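Local coordinates for protein lectin (Trichosanthes anguina, PDB 4HR6) that binds galactosides through two ricin-type beta-trefoil domains, as the lectin chain of a nontoxic three-chain homologue of type II ribosome-inactivating proteins, at residues G14-C19 and T180-D185; N121-S126 and S226-Q231; A174-G179 and D185-C190; T106-T111 and T117-T122. All coordinates share one frame; numbering follows the deposited sequence.

Contact 1: G14-C19 and T180-D185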
loop_
_atom_site.group_PDB
_atom_site.type_symbol
_atom_site.label_atom_id
_atom_site.label_comp_id
_atom_site.label_asym_id
_atom_site.label_seq_id
_atom_site.Cartn_x
_atom_site.Cartn_y
_atom_site.Cartn_z
ATOM N N GLY C 14 -15.327 10.061 -5.580
ATOM C CA GLY C 14 -15.077 10.871 -4.382
ATOM C C GLY C 14 -16.215 10.870 -3.375
ATOM O O GLY C 14 -16.657 9.800 -2.913
ATOM N N ARG C 15 -16.674 12.081 -3.041
ATOM C CA ARG C 15 -17.785 12.309 -2.113
ATOM C C ARG C 15 -18.786 11.174 -2.050
ATOM O O ARG C 15 -19.459 10.862 -3.041
ATOM C CB ARG C 15 -18.526 13.582 -2.518
ATOM C CG ARG C 15 -18.210 14.793 -1.672
ATOM C CD ARG C 15 -19.133 14.909 -0.467
ATOM N NE ARG C 15 -19.433 16.312 -0.196
ATOM C CZ ARG C 15 -20.208 16.754 0.790
ATOM N NH1 ARG C 15 -20.396 18.059 0.929
ATOM N NH2 ARG C 15 -20.783 15.906 1.634
ATOM N N ASP C 16 -18.876 10.542 -0.883
ATOM C CA ASP C 16 -19.822 9.457 -0.666
ATOM C C ASP C 16 -19.735 8.325 -1.702
ATOM O O ASP C 16 -20.679 7.552 -1.861
ATOM C CB ASP C 16 -21.258 10.025 -0.561
ATOM C CG ASP C 16 -21.595 10.504 0.857
ATOM O OD1 ASP C 16 -22.340 9.782 1.553
ATOM O OD2 ASP C 16 -21.078 11.562 1.294
ATOM N N ALA C 17 -18.584 8.205 -2.369
ATOM C CA ALA C 17 -18.328 7.131 -3.343
ATOM C C ALA C 17 -18.974 7.364 -4.693
ATOM O O ALA C 17 -19.133 6.432 -5.467
ATOM C CB ALA C 17 -18.768 5.770 -2.789
ATOM N N LEU C 18 -19.343 8.603 -4.980
ATOM C CA LEU C 18 -19.987 8.908 -6.243
ATOM C C LEU C 18 -18.947 9.285 -7.279
ATOM O O LEU C 18 -17.840 9.696 -6.934
ATOM C CB LEU C 18 -21.014 10.027 -6.067
ATOM C CG LEU C 18 -22.238 9.599 -5.250
ATOM C CD1 LEU C 18 -22.902 10.803 -4.602
ATOM C CD2 LEU C 18 -23.225 8.852 -6.127
ATOM N N CYS C 19 -19.336 9.161 -8.546
ATOM C CA CYS C 19 -18.444 9.377 -9.677
ATOM C C CYS C 19 -18.663 10.713 -10.393
ATOM O O CYS C 19 -19.789 11.207 -10.495
ATOM C CB CYS C 19 -18.588 8.221 -10.663
ATOM S SG CYS C 19 -17.622 6.776 -10.170
ATOM N N THR C 180 -12.560 9.557 3.477
ATOM C CA THR C 180 -13.186 9.305 4.754
ATOM C C THR C 180 -12.959 7.861 5.177
ATOM O O THR C 180 -12.834 6.968 4.340
ATOM C CB THR C 180 -14.704 9.583 4.763
ATOM O OG1 THR C 180 -15.382 8.786 3.773
ATOM C CG2 THR C 180 -14.982 11.075 4.576
ATOM N N ILE C 181 -12.899 7.662 6.487
ATOM C CA ILE C 181 -12.892 6.341 7.094
ATOM C C ILE C 181 -14.204 6.163 7.829
ATOM O O ILE C 181 -14.488 6.888 8.770
ATOM C CB ILE C 181 -11.720 6.184 8.074
ATOM C CG1 ILE C 181 -10.407 6.491 7.352
ATOM C CG2 ILE C 181 -11.726 4.764 8.639
ATOM C CD1 ILE C 181 -9.178 6.525 8.242
ATOM N N ARG C 182 -14.999 5.202 7.390
ATOM C CA ARG C 182 -16.356 5.054 7.862
ATOM C C ARG C 182 -16.609 3.744 8.584
ATOM O O ARG C 182 -15.982 2.724 8.294
ATOM C CB ARG C 182 -17.324 5.165 6.691
ATOM C CG ARG C 182 -17.148 6.465 5.940
ATOM C CD ARG C 182 -18.326 6.781 5.058
ATOM N NE ARG C 182 -18.063 8.025 4.333
ATOM C CZ ARG C 182 -18.991 8.743 3.708
ATOM N NH1 ARG C 182 -20.257 8.348 3.712
ATOM N NH2 ARG C 182 -18.645 9.854 3.077
ATOM N N VAL C 183 -17.567 3.787 9.512
ATOM C CA VAL C 183 -17.982 2.619 10.269
ATOM C C VAL C 183 -18.694 1.721 9.270
ATOM O O VAL C 183 -19.574 2.168 8.534
ATOM C CB VAL C 183 -18.890 3.006 11.466
ATOM C CG1 VAL C 183 -19.373 1.776 12.210
ATOM C CG2 VAL C 183 -18.129 3.921 12.420
ATOM N N ASP C 184 -18.287 0.462 9.222
ATOM C CA ASP C 184 -18.709 -0.412 8.145
ATOM C C ASP C 184 -20.209 -0.648 8.219
ATOM O O ASP C 184 -20.895 -0.574 7.200
ATOM C CB ASP C 184 -17.933 -1.735 8.198
ATOM C CG ASP C 184 -18.253 -2.656 7.046
ATOM O OD1 ASP C 184 -18.709 -2.181 5.985
ATOM O OD2 ASP C 184 -18.021 -3.865 7.196
ATOM N N ASP C 185 -20.706 -0.910 9.427
ATOM C CA ASP C 185 -22.141 -1.118 9.663
ATOM C C ASP C 185 -22.989 0.156 9.535
ATOM O O ASP C 185 -24.202 0.060 9.370
ATOM C CB ASP C 185 -22.379 -1.747 11.044
ATOM C CG ASP C 185 -22.170 -3.264 11.050
ATOM O OD1 ASP C 185 -21.889 -3.863 9.986
ATOM O OD2 ASP C 185 -22.296 -3.863 12.139
#
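Asp16 and Arg182 meet across backbones that stay well apart: the nearest pair of CA atoms, those of Asp16 and Thr180, are 8.6 Å from each other, so the two side chains must bridge the gap. Segment 14-19 is a tight turn whose Ala17 and Leu18 both face Gly14, a G1 beta bulge. From this turn the carboxylate of Asp16 reaches the guanidinium of Arg182 in a two-pronged salt bridge. Both prongs are weak: Arg182 NH1 lies 3.3 Å from Asp16 OD1, and Arg182 NH2 lies 3.5 Å from Asp16 OD2, although the second bond is nearly straight at 175°. The carboxylate plane stands 84° from the guanidinium plane, so this is not the coplanar fork of a classical pair. The arginine is extended from CG to NE (chi3 -178°), which carries its head across the gap. A bond from Arg182 NE to Thr180 OG1 (2.8 Å), close to the guanidinium plane, steadies the rotation of the group. Asp178 makes a further salt bridge to Arg182 NH2 and also accepts from the backbone N of Asp16, tying both partners to one carboxylate. The bridge joins the loop between strands 7-13 and 19-22 to strand 181-183, an ionic link between the two beta-trefoil domains of a ricin-type lectin chain.

Contact 2: N121-S126 and S226-Q231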
loop_
_atom_site.group_PDB
_atom_site.type_symbol
_atom_site.label_atom_id
_atom_site.label_comp_id
_atom_site.label_asym_id
_atom_site.label_seq_id
_atom_site.Cartn_x
_atom_site.Cartn_y
_atom_site.Cartn_z
ATOM N N ASN C 121 -9.287 25.869 -1.380
ATOM C CA ASN C 121 -8.820 24.574 -0.895
ATOM C C ASN C 121 -8.630 24.579 0.618
ATOM O O ASN C 121 -7.724 25.227 1.129
ATOM C CB ASN C 121 -7.517 24.169 -1.600
ATOM C CG ASN C 121 -7.061 22.758 -1.241
ATOM O OD1 ASN C 121 -7.864 21.893 -0.869
ATOM N ND2 ASN C 121 -5.767 22.524 -1.355
ATOM N N THR C 122 -9.495 23.848 1.315
ATOM C CA THR C 122 -9.389 23.653 2.764
ATOM C C THR C 122 -9.158 22.180 3.124
ATOM O O THR C 122 -9.230 21.808 4.294
ATOM C CB THR C 122 -10.649 24.161 3.492
ATOM O OG1 THR C 122 -11.817 23.507 2.974
ATOM C CG2 THR C 122 -10.780 25.668 3.307
ATOM N N TYR C 123 -8.877 21.349 2.119
ATOM C CA TYR C 123 -8.556 19.942 2.339
ATOM C C TYR C 123 -9.685 19.207 3.039
ATOM O O TYR C 123 -9.471 18.443 3.980
ATOM C CB TYR C 123 -7.254 19.805 3.118
ATOM C CG TYR C 123 -6.065 20.356 2.374
ATOM C CD1 TYR C 123 -5.463 19.626 1.351
ATOM C CD2 TYR C 123 -5.527 21.603 2.696
ATOM C CE1 TYR C 123 -4.360 20.120 0.673
ATOM C CE2 TYR C 123 -4.426 22.104 2.015
ATOM C CZ TYR C 123 -3.848 21.358 1.006
ATOM O OH TYR C 123 -2.757 21.846 0.325
ATOM N N SER C 124 -10.889 19.447 2.543
ATOM C CA SER C 124 -12.096 18.843 3.056
ATOM C C SER C 124 -12.371 17.533 2.356
ATOM O O SER C 124 -11.874 17.298 1.253
ATOM C CB SER C 124 -13.278 19.797 2.829
ATOM O OG SER C 124 -12.935 21.094 3.289
ATOM N N ALA C 125 -13.189 16.699 2.997
ATOM C CA ALA C 125 -13.646 15.445 2.418
ATOM C C ALA C 125 -14.447 15.679 1.144
ATOM O O ALA C 125 -14.505 14.807 0.272
ATOM C CB ALA C 125 -14.475 14.660 3.422
ATOM N N SER C 126 -15.060 16.854 1.034
ATOM C CA SER C 126 -15.753 17.256 -0.187
ATOM C C SER C 126 -14.766 17.629 -1.308
ATOM O O SER C 126 -15.182 17.817 -2.458
ATOM C CB SER C 126 -16.688 18.437 0.114
ATOM O OG SER C 126 -15.954 19.528 0.655
ATOM N N SER C 226 -2.573 10.022 7.942
ATOM C CA SER C 226 -2.311 11.453 8.038
ATOM C C SER C 226 -3.418 12.342 7.461
ATOM O O SER C 226 -4.302 11.876 6.743
ATOM C CB SER C 226 -1.014 11.780 7.317
ATOM O OG SER C 226 0.090 11.261 8.022
ATOM N N THR C 227 -3.348 13.632 7.786
ATOM C CA THR C 227 -4.179 14.641 7.140
ATOM C C THR C 227 -3.473 15.045 5.845
ATOM O O THR C 227 -2.244 15.068 5.801
ATOM C CB THR C 227 -4.368 15.880 8.043
ATOM O OG1 THR C 227 -3.085 16.423 8.393
ATOM C CG2 THR C 227 -5.108 15.499 9.307
ATOM N N PRO C 228 -4.236 15.347 4.783
ATOM C CA PRO C 228 -3.583 15.803 3.544
ATOM C C PRO C 228 -3.026 17.214 3.701
ATOM O O PRO C 228 -3.559 17.997 4.487
ATOM C CB PRO C 228 -4.717 15.763 2.508
ATOM C CG PRO C 228 -5.967 15.918 3.307
ATOM C CD PRO C 228 -5.704 15.315 4.664
ATOM N N GLY C 229 -1.951 17.525 2.984
ATOM C CA GLY C 229 -1.372 18.876 2.998
ATOM C C GLY C 229 0.076 18.939 3.451
ATOM O O GLY C 229 0.724 17.906 3.654
ATOM N N ASN C 230 0.582 20.164 3.606
ATOM C CA ASN C 230 1.958 20.390 4.059
ATOM C C ASN C 230 2.049 20.370 5.586
ATOM O O ASN C 230 2.894 19.667 6.149
ATOM C CB ASN C 230 2.503 21.714 3.507
ATOM N N GLN C 231 1.173 21.132 6.247
ATOM C CA GLN C 231 1.109 21.166 7.715
ATOM C C GLN C 231 0.432 19.888 8.215
ATOM O O GLN C 231 -0.687 19.915 8.726
ATOM C CB GLN C 231 0.347 22.409 8.190
#
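Tyr123 buries the most surface here, 65 Å², laying one face of its ring against the backbone of Pro228 and Gly229. The CA atoms of Tyr123 and Pro228 are 6.6 Å apart, the closest such pair between the segments, and no hydrogen bond crosses; the contact rests on van der Waals and CH-pi packing. Gly229 CA sits 4.3 Å from the centroid of the Tyr123 ring and 25° off the ring normal, which is CH-pi geometry over the face, displaced toward the rim on the side of CE1 and CZ. Farther back on the same face, Pro228 O is 4.0 Å from Tyr123 CD1. The proline ring covers the root of the tyrosine, with Pro228 CG 4.1 Å from Tyr123 CB, and the two side chains run alongside each other with opposite headings. Two loops of the paired beta-trefoils meet in this way: the one between strands 117-120 and 130-131 of the first ricin-type domain, and the one between strands 225-226 and 234-237 of the second. Tyr123 is presented by an Asx turn, in which Asn121 OD1 accepts from Tyr123 N at 3.2 Å with the donor well above the carbonyl plane. Asn121 ND2 lies 3.2 Å above the plane of the Tyr123 ring, toward its rim, on the face opposite Gly229. A chi1 of -63° sets the ring beside the backbone N of Tyr123, where it lies between the Asn121 amide and the Pro228-Gly229 backbone. Pro228 also packs on Arg216.

Contact 3: A174-G179 and D185-C190; sequences ALYSDG and DNRELC
Arg187 reaches Tyr176 through one well-formed hydrogen bond: Arg187 NH1 donates to Tyr176 OH at 2.9 Å, with an N-H...O angle of 163°. The hydroxyl lies in the guanidinium plane, so the bond leaves the edge of the group, while the tyrosine ring stands 82° to that plane. The methylene chain follows the same oxygen, Arg187 CD coming within 3.3 Å of Tyr176 OH. Over the centre of one guanidinium face sits Ala174 CB, 3.9 Å from Arg187 NE. A bend at chi2 (-63°) folds the arginine back so that its flat end can lie on this methyl and still meet the hydroxyl. In the next shell, Asp184 OD1 forms a salt bridge with Arg187 NH2, and Arg182 makes a cation-pi contact with the ring of Tyr176. The backbone around Arg187 is shaped by a type I turn from Asn186 to Leu189, reinforced by an Asx turn in which Glu188 N donates to Asn186 OD1 at 3.3 Å. With Asp184 countering the charge and the alanine methyl against one face, these contacts limit how the guanidinium can turn, and its donation would probably polarise the phenol oxygen.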
loop_
_atom_site.group_PDB
_atom_site.type_symbol
_atom_site.label_atom_id
_atom_site.label_comp_id
_atom_site.label_asym_id
_atom_site.label_seq_id
_atom_site.Cartn_x
_atom_site.Cartn_y
_atom_site.Cartn_z
ATOM N N ALA C 174 -14.547 1.112 6.449
ATOM C CA ALA C 174 -14.691 1.288 5.026
ATOM C C ALA C 174 -14.003 2.574 4.624
ATOM O O ALA C 174 -14.335 3.647 5.133
ATOM C CB ALA C 174 -16.153 1.320 4.648
ATOM N N LEU C 175 -13.027 2.446 3.720
ATOM C CA LEU C 175 -12.255 3.580 3.226
ATOM C C LEU C 175 -12.850 4.090 1.907
ATOM O O LEU C 175 -12.871 3.381 0.900
ATOM C CB LEU C 175 -10.796 3.188 3.035
ATOM C CG LEU C 175 -9.922 3.030 4.285
ATOM C CD1 LEU C 175 -10.565 2.157 5.356
ATOM C CD2 LEU C 175 -8.580 2.447 3.879
ATOM N N TYR C 176 -13.328 5.327 1.928
ATOM C CA TYR C 176 -14.054 5.906 0.795
ATOM C C TYR C 176 -13.124 6.764 -0.042
ATOM O O TYR C 176 -12.106 7.267 0.450
ATOM C CB TYR C 176 -15.258 6.747 1.289
ATOM C CG TYR C 176 -16.533 5.955 1.472
ATOM C CD1 TYR C 176 -16.594 4.916 2.380
ATOM C CD2 TYR C 176 -17.685 6.253 0.735
ATOM C CE1 TYR C 176 -17.746 4.169 2.553
ATOM C CE2 TYR C 176 -18.846 5.511 0.902
ATOM C CZ TYR C 176 -18.866 4.469 1.817
ATOM O OH TYR C 176 -20.002 3.714 2.003
ATOM N N SER C 177 -13.513 6.947 -1.305
ATOM C CA SER C 177 -12.727 7.684 -2.295
ATOM C C SER C 177 -12.484 9.127 -1.900
ATOM O O SER C 177 -11.519 9.741 -2.349
ATOM C CB SER C 177 -13.442 7.642 -3.649
ATOM O OG SER C 177 -13.709 6.301 -4.048
ATOM N N ASP C 178 -13.359 9.668 -1.051
ATOM C CA ASP C 178 -13.216 11.038 -0.554
ATOM C C ASP C 178 -12.208 11.168 0.565
ATOM O O ASP C 178 -11.948 12.285 1.029
ATOM C CB ASP C 178 -14.569 11.627 -0.110
ATOM C CG ASP C 178 -15.274 10.785 0.925
ATOM O OD1 ASP C 178 -14.614 9.943 1.574
ATOM O OD2 ASP C 178 -16.503 10.958 1.066
ATOM N N GLY C 179 -11.646 10.042 1.000
ATOM C CA GLY C 179 -10.647 10.036 2.048
ATOM C C GLY C 179 -11.271 9.895 3.422
ATOM O O GLY C 179 -10.601 10.113 4.431
ATOM N N ASP C 185 -20.706 -0.910 9.427
ATOM C CA ASP C 185 -22.141 -1.118 9.663
ATOM C C ASP C 185 -22.989 0.156 9.535
ATOM O O ASP C 185 -24.202 0.060 9.370
ATOM C CB ASP C 185 -22.379 -1.747 11.044
ATOM C CG ASP C 185 -22.170 -3.264 11.050
ATOM O OD1 ASP C 185 -21.889 -3.863 9.986
ATOM O OD2 ASP C 185 -22.296 -3.863 12.139
ATOM N N ASN C 186 -22.360 1.329 9.606
ATOM C CA ASN C 186 -23.077 2.605 9.469
ATOM C C ASN C 186 -22.284 3.653 8.677
ATOM O O ASN C 186 -21.429 4.344 9.224
ATOM C CB ASN C 186 -23.433 3.144 10.864
ATOM C CG ASN C 186 -24.471 4.256 10.831
ATOM O OD1 ASN C 186 -24.712 4.884 9.799
ATOM N ND2 ASN C 186 -25.094 4.502 11.978
ATOM N N ARG C 187 -22.610 3.797 7.394
ATOM C CA ARG C 187 -21.818 4.639 6.484
ATOM C C ARG C 187 -22.107 6.137 6.601
ATOM O O ARG C 187 -21.532 6.930 5.868
ATOM C CB ARG C 187 -22.013 4.190 5.031
ATOM C CG ARG C 187 -21.717 2.716 4.770
ATOM C CD ARG C 187 -20.259 2.351 5.034
ATOM N NE ARG C 187 -20.063 0.909 4.912
ATOM C CZ ARG C 187 -19.851 0.253 3.771
ATOM N NH1 ARG C 187 -19.788 0.897 2.611
ATOM N NH2 ARG C 187 -19.700 -1.068 3.796
ATOM N N GLU C 188 -22.995 6.522 7.515
ATOM C CA GLU C 188 -23.238 7.941 7.818
ATOM C C GLU C 188 -22.232 8.455 8.848
ATOM O O GLU C 188 -22.142 9.673 9.084
ATOM C CB GLU C 188 -24.672 8.144 8.328
ATOM C CG GLU C 188 -25.740 7.827 7.282
ATOM C CD GLU C 188 -27.159 7.749 7.848
ATOM O OE1 GLU C 188 -27.335 7.551 9.078
ATOM O OE2 GLU C 188 -28.111 7.875 7.047
ATOM N N LEU C 189 -21.459 7.523 9.419
ATOM C CA LEU C 189 -20.510 7.793 10.505
ATOM C C LEU C 189 -19.032 7.801 10.072
ATOM O O LEU C 189 -18.536 6.840 9.496
ATOM C CB LEU C 189 -20.700 6.736 11.594
ATOM C CG LEU C 189 -22.078 6.683 12.262
ATOM C CD1 LEU C 189 -22.146 5.540 13.262
ATOM C CD2 LEU C 189 -22.380 8.010 12.946
ATOM N N CYS C 190 -18.323 8.874 10.405
ATOM C CA CYS C 190 -16.971 9.102 9.936
ATOM C C CYS C 190 -16.008 9.243 11.093
ATOM O O CYS C 190 -16.344 9.836 12.110
ATOM C CB CYS C 190 -16.919 10.392 9.120
ATOM S SG CYS C 190 -17.303 10.229 7.365
#

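Contact 4: T106-T111 and T117-T122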
loop_
_atom_site.group_PDB
_atom_site.type_symbol
_atom_site.label_atom_id
_atom_site.label_comp_id
_atom_site.label_asym_id
_atom_site.label_seq_id
_atom_site.Cartn_x
_atom_site.Cartn_y
_atom_site.Cartn_z
ATOM N N THR C 106 -14.294 20.531 -6.065
ATOM C CA THR C 106 -15.149 20.372 -4.890
ATOM C C THR C 106 -16.553 19.927 -5.262
ATOM O O THR C 106 -17.025 20.193 -6.366
ATOM C CB THR C 106 -15.270 21.689 -4.121
ATOM O OG1 THR C 106 -13.975 22.272 -3.964
ATOM C CG2 THR C 106 -15.913 21.465 -2.742
ATOM N N SER C 107 -17.200 19.229 -4.334
ATOM C CA SER C 107 -18.600 18.880 -4.461
ATOM C C SER C 107 -19.295 19.276 -3.163
ATOM O O SER C 107 -19.311 18.509 -2.200
ATOM C CB SER C 107 -18.773 17.396 -4.740
ATOM O OG SER C 107 -20.144 17.085 -4.902
ATOM N N ASN C 108 -19.863 20.485 -3.164
ATOM C CA ASN C 108 -20.431 21.123 -1.971
ATOM C C ASN C 108 -21.577 20.363 -1.296
ATOM O O ASN C 108 -21.798 20.530 -0.099
ATOM C CB ASN C 108 -20.897 22.545 -2.308
ATOM C CG ASN C 108 -19.742 23.522 -2.466
ATOM O OD1 ASN C 108 -18.729 23.423 -1.773
ATOM N ND2 ASN C 108 -19.902 24.491 -3.365
ATOM N N LYS C 109 -22.303 19.545 -2.051
ATOM C CA LYS C 109 -23.350 18.695 -1.476
ATOM C C LYS C 109 -23.030 17.220 -1.695
ATOM O O LYS C 109 -22.336 16.855 -2.646
ATOM C CB LYS C 109 -24.722 19.046 -2.065
ATOM C CG LYS C 109 -25.430 20.172 -1.324
ATOM C CD LYS C 109 -26.472 20.890 -2.180
ATOM C CE LYS C 109 -25.880 22.094 -2.906
ATOM N NZ LYS C 109 -26.928 22.997 -3.464
ATOM N N ALA C 110 -23.544 16.376 -0.807
ATOM C CA ALA C 110 -23.282 14.939 -0.864
ATOM C C ALA C 110 -24.282 14.222 -1.762
ATOM O O ALA C 110 -24.241 12.997 -1.884
ATOM C CB ALA C 110 -23.320 14.339 0.538
ATOM N N THR C 111 -25.170 14.983 -2.395
ATOM C CA THR C 111 -26.335 14.416 -3.073
ATOM C C THR C 111 -26.091 14.146 -4.570
ATOM O O THR C 111 -25.322 14.848 -5.243
ATOM C CB THR C 111 -27.598 15.305 -2.853
ATOM O OG1 THR C 111 -28.767 14.610 -3.294
ATOM C CG2 THR C 111 -27.509 16.653 -3.590
ATOM N N THR C 117 -17.706 22.134 -8.583
ATOM C CA THR C 117 -17.274 23.515 -8.573
ATOM C C THR C 117 -15.828 23.630 -8.118
ATOM O O THR C 117 -15.309 22.744 -7.435
ATOM C CB THR C 117 -18.184 24.356 -7.639
ATOM O OG1 THR C 117 -17.598 25.643 -7.411
ATOM C CG2 THR C 117 -18.395 23.666 -6.287
ATOM N N MET C 118 -15.185 24.721 -8.516
ATOM C CA MET C 118 -13.911 25.120 -7.944
ATOM C C MET C 118 -14.175 26.012 -6.724
ATOM O O MET C 118 -14.982 26.948 -6.782
ATOM C CB MET C 118 -13.053 25.838 -8.985
ATOM C CG MET C 118 -12.761 24.991 -10.229
ATOM S SD MET C 118 -11.834 23.455 -9.931
ATOM C CE MET C 118 -10.306 24.166 -9.325
ATOM N N GLU C 119 -13.522 25.673 -5.609
ATOM C CA GLU C 119 -13.658 26.394 -4.345
ATOM C C GLU C 119 -12.297 26.517 -3.705
ATOM O O GLU C 119 -11.348 25.829 -4.092
ATOM C CB GLU C 119 -14.577 25.645 -3.370
ATOM C CG GLU C 119 -15.976 25.332 -3.881
ATOM C CD GLU C 119 -16.833 26.574 -4.099
ATOM O OE1 GLU C 119 -16.379 27.695 -3.756
ATOM O OE2 GLU C 119 -17.966 26.416 -4.615
ATOM N N VAL C 120 -12.206 27.375 -2.700
ATOM C CA VAL C 120 -10.958 27.532 -1.967
ATOM C C VAL C 120 -10.581 26.168 -1.380
ATOM O O VAL C 120 -11.457 25.386 -0.959
ATOM C CB VAL C 120 -11.070 28.581 -0.839
ATOM C CG1 VAL C 120 -9.683 28.938 -0.308
ATOM C CG2 VAL C 120 -11.802 29.832 -1.329
ATOM N N ASN C 121 -9.287 25.869 -1.380
ATOM C CA ASN C 121 -8.820 24.574 -0.895
ATOM C C ASN C 121 -8.630 24.579 0.618
ATOM O O ASN C 121 -7.724 25.227 1.129
ATOM C CB ASN C 121 -7.517 24.169 -1.600
ATOM C CG ASN C 121 -7.061 22.758 -1.241
ATOM O OD1 ASN C 121 -7.864 21.893 -0.869
ATOM N ND2 ASN C 121 -5.767 22.524 -1.355
ATOM N N THR C 122 -9.495 23.848 1.315
ATOM C CA THR C 122 -9.389 23.653 2.764
ATOM C C THR C 122 -9.158 22.180 3.124
ATOM O O THR C 122 -9.230 21.808 4.294
ATOM C CB THR C 122 -10.649 24.161 3.492
ATOM O OG1 THR C 122 -11.817 23.507 2.974
ATOM C CG2 THR C 122 -10.780 25.668 3.307
#
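Thr106 and Thr117 are paired as antiparallel hydrogen-bonded neighbours, their CA atoms 5.3 Å apart and both side chains on one face of the sheet. Two backbone bonds close the pair: Thr106 N donates to Thr117 O at 2.8 Å, and Thr117 N donates to Thr106 O at 3.0 Å, the latter the straighter at 168°. One side-chain hydrogen bond is added, from Asn108 ND2 to Glu119 OE2 at 3.0 Å. The carboxylate oxygen is met from above its plane, whereas it lies close to the amide plane of Asn108; the two flat groups are turned 43° apart. Glu119 comes within range because its chain bends at chi2 (-67°), folding the carboxylate back over its own strand. Van der Waals contacts fill in between. Thr117 CG2 lies 3.4 Å from Asn108 ND2, and the aliphatic part of Glu119 crosses Thr106 at about a right angle, with Glu119 CB 3.5 Å from Thr106 OG1. The strongest polar partner of that hydroxyl is Ala104 O; Gln127 NE2 also bonds to it. Thr117 OG1 is engaged beyond the pair too, with Asn70 O. The whole is the closing end of a two-stranded antiparallel hairpin, strands 103-106 and 117-120, within the first ricin-type beta-trefoil domain.

In the fold
Along the chain, contact 4 closes first and lies inside the loop that contact 1 spans, while contact 3 is nested within the loop of contact 2; contact 1 crosses both 2 and 3. Contacts 1 and 3 have centres about 4 Å apart, share Asp185 and the sheet of strands 173-175 and 181-183, where Arg182 N lies 2.8 Å from Ala174 O. Contacts 2 and 4 meet at residues 121-122, with centres about 13 Å apart. Contacts 3 and 4 stay local, in different trefoils, about 18 Å apart between centres. Contacts 1 and 2, centres about 16 Å apart, join the two trefoils at two places, so that the chain packs as one body, and Arg15 ties contact 1 to contact 4.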